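Local structure of glutathione synthetase-like effector 30 (Gpa-GSS30-apo) (Globodera pallida, 5OET) at residues G189-F194 and V311-L315; S193-R199 and D223-A229; F200-H204 and V518-P522. The protein is a plant-parasitic nematode effector of the glutathione synthetase family, whose housekeeping enzymes use ATP to join glycine to gamma-glutamylcysteine. One frame throughout, in Å; residues are numbered along the deposited sequence.

Overall arrangement
The three contacts follow one stretch of chain as it leaves strand 179-188 and enters helix 196-210, and they illustrate how chemistry follows position. Contact 1, partly buried, sets the loop against strand 306-314 through an arginine that grips a backbone carbonyl and lies beside an aromatic edge. Contact 2 is buried, shares Ser193 and Phe194 with it, and joins the loop and first helical turn to the start of helix 225-240 by apolar packing with a weak salt bridge. Contact 3, also buried, uses the next turn of helix 196-210 against strand 517-524, with ring packing and a histidine-serine bond. Ser193 OG lies 3.4 Å from Tyr519 CE1, joining contact 3 to the other two.

Contact 1 (G189-F194 and V311-L315)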
# COMPACT_ATOMS: atom_id res chain seq x y z
N GLY A 189 -9.17 23.44 3.58
CA GLY A 189 -9.11 22.87 4.91
C GLY A 189 -8.92 21.38 4.86
O GLY A 189 -7.97 20.90 4.24
N ALA A 190 -9.81 20.62 5.50
CA ALA A 190 -9.59 19.19 5.68
C ALA A 190 -9.94 18.46 4.40
O ALA A 190 -10.98 17.82 4.28
CB ALA A 190 -10.40 18.65 6.86
N ILE A 191 -9.03 18.57 3.45
CA ILE A 191 -9.26 18.14 2.09
C ILE A 191 -9.00 16.65 1.96
O ILE A 191 -7.95 16.16 2.36
CB ILE A 191 -8.35 18.93 1.12
CG1 ILE A 191 -8.86 20.36 0.98
CG2 ILE A 191 -8.33 18.30 -0.27
CD1 ILE A 191 -7.81 21.32 0.46
N GLY A 192 -9.94 15.94 1.33
CA GLY A 192 -9.75 14.55 0.96
C GLY A 192 -8.87 14.35 -0.27
O GLY A 192 -8.75 15.23 -1.12
N SER A 193 -8.26 13.17 -0.34
CA SER A 193 -7.58 12.62 -1.52
C SER A 193 -6.22 13.19 -1.92
O SER A 193 -5.80 13.04 -3.06
CB SER A 193 -8.52 12.62 -2.72
OG SER A 193 -9.78 12.09 -2.33
N PHE A 194 -5.48 13.78 -0.98
CA PHE A 194 -4.07 14.07 -1.25
C PHE A 194 -3.22 12.80 -1.54
O PHE A 194 -2.42 12.76 -2.50
CB PHE A 194 -3.43 14.80 -0.07
CG PHE A 194 -3.82 16.24 0.05
CD1 PHE A 194 -3.62 17.12 -0.99
CD2 PHE A 194 -4.33 16.72 1.23
CE1 PHE A 194 -3.95 18.46 -0.87
CE2 PHE A 194 -4.66 18.06 1.36
CZ PHE A 194 -4.48 18.93 0.30
N VAL A 311 0.59 24.02 11.73
CA VAL A 311 -0.49 23.14 12.18
C VAL A 311 -1.28 22.68 10.97
O VAL A 311 -2.07 23.42 10.40
CB VAL A 311 -1.41 23.79 13.22
CG1 VAL A 311 -2.52 22.82 13.61
CG2 VAL A 311 -0.61 24.13 14.46
N PHE A 312 -1.06 21.43 10.58
CA PHE A 312 -1.76 20.84 9.47
C PHE A 312 -3.07 20.27 10.02
O PHE A 312 -3.09 19.25 10.69
CB PHE A 312 -0.84 19.82 8.81
CG PHE A 312 -1.24 19.44 7.40
CD1 PHE A 312 -1.83 20.34 6.51
CD2 PHE A 312 -0.98 18.15 6.95
CE1 PHE A 312 -2.17 19.94 5.22
CE2 PHE A 312 -1.33 17.74 5.67
CZ PHE A 312 -1.91 18.63 4.80
N ASP A 313 -4.16 21.01 9.79
CA ASP A 313 -5.53 20.65 10.23
C ASP A 313 -6.08 19.52 9.33
O ASP A 313 -6.24 19.69 8.11
CB ASP A 313 -6.51 21.86 10.21
CG ASP A 313 -6.80 22.46 11.62
OD1 ASP A 313 -6.98 21.68 12.57
OD2 ASP A 313 -6.89 23.72 11.80
N ARG A 314 -6.39 18.38 9.94
CA ARG A 314 -7.02 17.28 9.26
C ARG A 314 -8.28 16.92 10.06
O ARG A 314 -8.52 15.77 10.39
CB ARG A 314 -6.04 16.11 9.13
CG ARG A 314 -4.65 16.50 8.63
CD ARG A 314 -4.62 16.82 7.14
NE ARG A 314 -4.49 15.60 6.35
CZ ARG A 314 -5.12 15.32 5.21
NH1 ARG A 314 -4.91 14.14 4.61
NH2 ARG A 314 -5.98 16.19 4.66
N LEU A 315 -9.06 17.97 10.36
CA LEU A 315 -10.29 17.91 11.14
C LEU A 315 -10.01 17.48 12.60
O LEU A 315 -9.68 18.30 13.49
CB LEU A 315 -11.31 16.96 10.46
CG LEU A 315 -12.79 17.34 10.47
CD1 LEU A 315 -12.98 18.56 9.59
CD2 LEU A 315 -13.71 16.19 10.05
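Ala190 and Arg314 bury the most surface here, and they work in different ways. The methyl of Ala190, at the centre of an inverse gamma turn, lies against the chain where Arg314 passes into Leu315, with Ala190 CB 3.8 Å from Leu315 CD1. Arg314 reaches across by folding its side chain. Bends at chi2 (-75°) and chi3 (-83°) swing the guanidinium back to the loop, although CB leaves the backbone on the far side. Its NH2 donates to Ile191 O at 3.0 Å (154°), the oxygen close to the guanidinium plane but the donor somewhat tilted from that of the carbonyl. The same NH2 sits at the rim of the Phe194 ring, 3.8 Å from CD2 and near the ring plane, so this is not a stacked cation-pi pair. The same ring's CE2 comes 4.4 Å from Phe312 CZ, a looser apolar contact. Ser262 OG of helix 259-270 binds the neighbouring NE, a second bond that helps hold the guanidinium's rotation. In this family the corresponding loop and strand end probably border the gamma-glutamylcysteine pocket. Strand 306-314 runs parallel to strand 246-251, with Phe312 and Arg314 bonded to its backbone, while helix 259-270 supplies Ile265 against both phenylalanines and Glu261 to Ser193 N, and helix 225-240 adds Leu233 beside Phe312.

Contact 2 (S193-R199 and D223-A229); sequences SFGTTPR and DQTDTMA
The ring of Phe194 is enclosed on both faces: Ala229 CB lies over one, 4.1 Å from CD1 and toward the rim, and Ile191 CG2 covers the opposite one. Thr225 CG2 meets the ring edge in its plane, 3.7 Å from CD1, and the terminal methyl of Met228 packs obliquely near CE1. The other flat groups, Arg199 and Asp226, are polar; their planes stand almost perpendicular (88°), and NH1 makes a weak, bent salt bridge to OD2 at 3.3 Å. A firmer bond from NH1 to Gly195 O, 3.0 Å, ties the arginine to the backbone four residues earlier. Beside this pair Pro198 CG packs on the Asp226 carboxylate, 3.6 Å from Asp226 CG, which stands between its backbone N and carbonyl carbon (chi1 54°). Asp223 starts toward helix 196-210, its side chain crossing Thr197 at about a right angle, with Pro198 CB 3.3 Å from its carbonyl O. It forms an Asx turn: OD2 receives Thr225 N from above the carboxylate plane, and OD1 takes Thr225 OG1 at 2.7 Å through its syn lone pair. His498 N of strand 490-504 also binds OD1, linking the start of helix 225-240 to the large sheet. The contact joins the N-terminal ends of two successive helices beside that sheet: Phe478 of strand 469-484 lies against both, and Met499 against Ser193 and Thr197, while helix 259-270 touches Phe194, Arg199 and Asp226.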
# COMPACT_ATOMS: atom_id res chain seq x y z
N SER A 193 -8.26 13.17 -0.34
CA SER A 193 -7.58 12.62 -1.52
C SER A 193 -6.22 13.19 -1.92
O SER A 193 -5.80 13.04 -3.06
CB SER A 193 -8.52 12.62 -2.72
OG SER A 193 -9.78 12.09 -2.33
N PHE A 194 -5.48 13.78 -0.98
CA PHE A 194 -4.07 14.07 -1.25
C PHE A 194 -3.22 12.80 -1.54
O PHE A 194 -2.42 12.76 -2.50
CB PHE A 194 -3.43 14.80 -0.07
CG PHE A 194 -3.82 16.24 0.05
CD1 PHE A 194 -3.62 17.12 -0.99
CD2 PHE A 194 -4.33 16.72 1.23
CE1 PHE A 194 -3.95 18.46 -0.87
CE2 PHE A 194 -4.66 18.06 1.36
CZ PHE A 194 -4.48 18.93 0.30
N GLY A 195 -3.39 11.78 -0.69
CA GLY A 195 -2.62 10.54 -0.76
C GLY A 195 -3.21 9.52 -1.72
O GLY A 195 -2.46 8.81 -2.41
N THR A 196 -4.54 9.47 -1.79
CA THR A 196 -5.22 8.51 -2.67
C THR A 196 -5.04 8.81 -4.17
O THR A 196 -5.05 7.88 -5.00
CB THR A 196 -6.74 8.38 -2.40
OG1 THR A 196 -7.42 9.58 -2.78
CG2 THR A 196 -7.03 8.07 -0.93
N THR A 197 -4.90 10.09 -4.52
CA THR A 197 -4.90 10.50 -5.92
C THR A 197 -3.77 9.97 -6.77
O THR A 197 -4.03 9.40 -7.81
CB THR A 197 -4.95 12.02 -6.02
OG1 THR A 197 -6.17 12.46 -5.40
CG2 THR A 197 -4.95 12.50 -7.47
N PRO A 198 -2.52 10.16 -6.37
CA PRO A 198 -1.42 9.62 -7.20
C PRO A 198 -1.44 8.09 -7.35
O PRO A 198 -0.90 7.56 -8.33
CB PRO A 198 -0.16 10.04 -6.43
CG PRO A 198 -0.64 10.13 -5.01
CD PRO A 198 -1.99 10.74 -5.12
N ARG A 199 -2.03 7.40 -6.38
CA ARG A 199 -2.13 5.95 -6.40
C ARG A 199 -3.21 5.43 -7.34
O ARG A 199 -2.99 4.43 -8.01
CB ARG A 199 -2.36 5.42 -4.99
CG ARG A 199 -1.13 5.51 -4.11
CD ARG A 199 -1.51 5.54 -2.64
NE ARG A 199 -0.29 5.40 -1.86
CZ ARG A 199 0.53 6.39 -1.52
NH1 ARG A 199 0.26 7.68 -1.82
NH2 ARG A 199 1.64 6.10 -0.84
N ASP A 223 -0.01 12.43 -11.87
CA ASP A 223 -0.33 13.20 -10.70
C ASP A 223 0.62 12.83 -9.55
O ASP A 223 0.73 11.65 -9.19
CB ASP A 223 -1.75 12.89 -10.29
CG ASP A 223 -2.13 13.65 -9.07
OD1 ASP A 223 -2.45 14.85 -9.22
OD2 ASP A 223 -2.05 13.07 -7.96
N GLN A 224 1.28 13.84 -8.98
CA GLN A 224 2.05 13.66 -7.75
C GLN A 224 1.49 14.63 -6.68
O GLN A 224 2.15 15.57 -6.27
CB GLN A 224 3.55 13.87 -7.99
CG GLN A 224 4.13 13.22 -9.25
CD GLN A 224 4.35 14.21 -10.39
OE1 GLN A 224 5.19 15.13 -10.28
NE2 GLN A 224 3.58 14.05 -11.48
N THR A 225 0.26 14.38 -6.26
CA THR A 225 -0.44 15.27 -5.32
C THR A 225 0.01 15.05 -3.87
O THR A 225 -0.02 15.99 -3.07
CB THR A 225 -1.96 15.16 -5.48
OG1 THR A 225 -2.35 15.79 -6.69
CG2 THR A 225 -2.71 15.86 -4.37
N ASP A 226 0.39 13.82 -3.53
CA ASP A 226 1.06 13.58 -2.22
C ASP A 226 2.34 14.41 -2.09
O ASP A 226 2.56 15.06 -1.08
CB ASP A 226 1.30 12.08 -1.91
CG ASP A 226 2.06 11.32 -3.00
OD1 ASP A 226 2.42 11.91 -4.07
OD2 ASP A 226 2.27 10.10 -2.78
N THR A 227 3.15 14.41 -3.15
CA THR A 227 4.33 15.25 -3.25
C THR A 227 4.01 16.74 -3.16
O THR A 227 4.69 17.48 -2.47
CB THR A 227 5.08 14.95 -4.56
OG1 THR A 227 5.54 13.60 -4.52
CG2 THR A 227 6.27 15.89 -4.80
N MET A 228 2.97 17.17 -3.89
CA MET A 228 2.55 18.57 -3.91
C MET A 228 2.33 19.11 -2.50
O MET A 228 2.82 20.20 -2.16
CB MET A 228 1.23 18.70 -4.67
CG MET A 228 0.59 20.08 -4.61
SD MET A 228 -1.20 20.07 -4.78
CE MET A 228 -1.75 19.35 -3.25
N ALA A 229 1.55 18.35 -1.72
CA ALA A 229 1.25 18.69 -0.34
C ALA A 229 2.54 18.74 0.50
O ALA A 229 2.77 19.70 1.22
CB ALA A 229 0.25 17.70 0.25

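Contact 3 (F200-H204 and V518-P522); sequences FSRLH and VYDSP
Phe200 and Tyr519 are brought alongside each other by similar first torsions, which set Tyr519 CB over the Phe200 face; each CG stands beside its own backbone N and anti to the carbonyl carbon (chi1 -82° for Phe200). One helical turn later His204 repeats the choice (chi1 -76°): both side chains start toward the strand, and this torsion carries their rings on to Tyr519 and Ser521. The aromatic planes are nearly parallel, 9° apart, yet slid so far that the rings barely overlap, their centroids lying 5.0 Å from each other. What occupies the Phe200 face is instead the Tyr519 methylene: CB stands 3.5 Å from the Phe200 centroid in a CH-pi contact, shifted toward the rim near CE2. The tyrosine ring then continues past that rim.

His204 makes the polar half. Its ND1 and Ser521 OG are hydrogen-bonded at 2.8 Å, the oxygen lying close to the imidazole plane, and either could be the donor. Ser90 O takes the other ring nitrogen, NE2, so partners on two sides of the imidazole fix its rotation. Asp520 turns its carboxylate roughly at right angles to this ring, with OD1 3.7 Å from His204 CE1. That OD1 also accepts from Ser521 N at 2.6 Å, met on its anti side, which helps set the serine backbone. A carboxylate this near might favour positive charge on the imidazole. Asp520 OD2 is bound by Ser502 OG and Ser94 OG.

Near the chain's C-terminus, helix 196-210 thus packs through Phe200 and His204 on strand 517-524 of the large mixed sheet. That strand lies antiparallel to strand 490-504, whose Lys501 makes a cation-pi contact with Tyr519; strand 83-90 adds Leu87 and Leu89 against Phe200, and helix 44-59 brings Trp57 beside Leu203.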
# COMPACT_ATOMS: atom_id res chain seq x y z
N PHE A 200 -4.37 6.08 -7.39
CA PHE A 200 -5.40 5.71 -8.36
C PHE A 200 -4.91 5.98 -9.77
O PHE A 200 -5.14 5.19 -10.69
CB PHE A 200 -6.74 6.43 -8.10
CG PHE A 200 -7.57 5.77 -7.05
CD1 PHE A 200 -8.01 4.47 -7.23
CD2 PHE A 200 -7.87 6.43 -5.85
CE1 PHE A 200 -8.74 3.82 -6.25
CE2 PHE A 200 -8.61 5.77 -4.86
CZ PHE A 200 -9.04 4.47 -5.07
N SER A 201 -4.23 7.10 -9.92
CA SER A 201 -3.59 7.47 -11.18
C SER A 201 -2.70 6.33 -11.65
O SER A 201 -2.83 5.88 -12.78
CB SER A 201 -2.81 8.78 -10.97
OG SER A 201 -2.29 9.30 -12.16
N ARG A 202 -1.84 5.83 -10.77
CA ARG A 202 -0.98 4.67 -11.09
C ARG A 202 -1.77 3.38 -11.33
O ARG A 202 -1.39 2.57 -12.20
CB ARG A 202 0.09 4.42 -9.99
CG ARG A 202 1.26 5.41 -10.04
CD ARG A 202 2.47 4.96 -9.22
NE ARG A 202 2.13 4.83 -7.79
CZ ARG A 202 2.40 3.78 -7.00
NH1 ARG A 202 3.12 2.73 -7.45
NH2 ARG A 202 1.98 3.82 -5.72
N LEU A 203 -2.83 3.16 -10.55
CA LEU A 203 -3.67 1.98 -10.71
C LEU A 203 -4.21 1.88 -12.12
O LEU A 203 -4.11 0.85 -12.76
CB LEU A 203 -4.85 1.98 -9.72
CG LEU A 203 -5.82 0.78 -9.82
CD1 LEU A 203 -5.09 -0.55 -9.89
CD2 LEU A 203 -6.80 0.81 -8.66
N HIS A 204 -4.80 2.98 -12.58
CA HIS A 204 -5.46 3.02 -13.87
C HIS A 204 -4.51 3.04 -15.04
O HIS A 204 -4.86 2.53 -16.09
CB HIS A 204 -6.42 4.21 -13.95
CG HIS A 204 -7.68 4.01 -13.20
ND1 HIS A 204 -8.58 5.03 -12.97
CD2 HIS A 204 -8.21 2.90 -12.63
CE1 HIS A 204 -9.61 4.56 -12.29
NE2 HIS A 204 -9.41 3.27 -12.07
N VAL A 518 -17.31 6.85 -6.33
CA VAL A 518 -16.23 5.94 -6.63
C VAL A 518 -15.01 6.75 -7.10
O VAL A 518 -15.15 7.73 -7.80
CB VAL A 518 -16.74 4.91 -7.68
CG1 VAL A 518 -15.75 4.65 -8.81
CG2 VAL A 518 -17.13 3.62 -7.01
N TYR A 519 -13.81 6.35 -6.73
CA TYR A 519 -12.64 7.06 -7.20
C TYR A 519 -12.38 6.66 -8.61
O TYR A 519 -12.59 5.53 -8.99
CB TYR A 519 -11.42 6.75 -6.34
CG TYR A 519 -11.53 7.39 -5.01
CD1 TYR A 519 -11.12 8.72 -4.80
CD2 TYR A 519 -12.09 6.69 -3.94
CE1 TYR A 519 -11.25 9.32 -3.56
CE2 TYR A 519 -12.23 7.27 -2.69
CZ TYR A 519 -11.82 8.58 -2.52
OH TYR A 519 -11.99 9.11 -1.28
N ASP A 520 -11.89 7.60 -9.38
CA ASP A 520 -11.73 7.40 -10.80
C ASP A 520 -10.51 8.19 -11.22
O ASP A 520 -9.90 8.86 -10.41
CB ASP A 520 -13.01 7.90 -11.50
CG ASP A 520 -13.22 7.28 -12.86
OD1 ASP A 520 -12.22 6.88 -13.51
OD2 ASP A 520 -14.39 7.19 -13.30
N SER A 521 -10.13 8.11 -12.48
CA SER A 521 -9.13 9.02 -13.03
C SER A 521 -9.42 9.27 -14.53
O SER A 521 -9.99 8.42 -15.20
CB SER A 521 -7.71 8.48 -12.79
OG SER A 521 -7.41 7.43 -13.68
N PRO A 522 -9.05 10.45 -15.04
CA PRO A 522 -9.49 10.79 -16.38
C PRO A 522 -8.66 10.11 -17.44
O PRO A 522 -7.45 9.92 -17.25
CB PRO A 522 -9.28 12.31 -16.42
CG PRO A 522 -8.08 12.50 -15.57
CD PRO A 522 -8.16 11.47 -14.49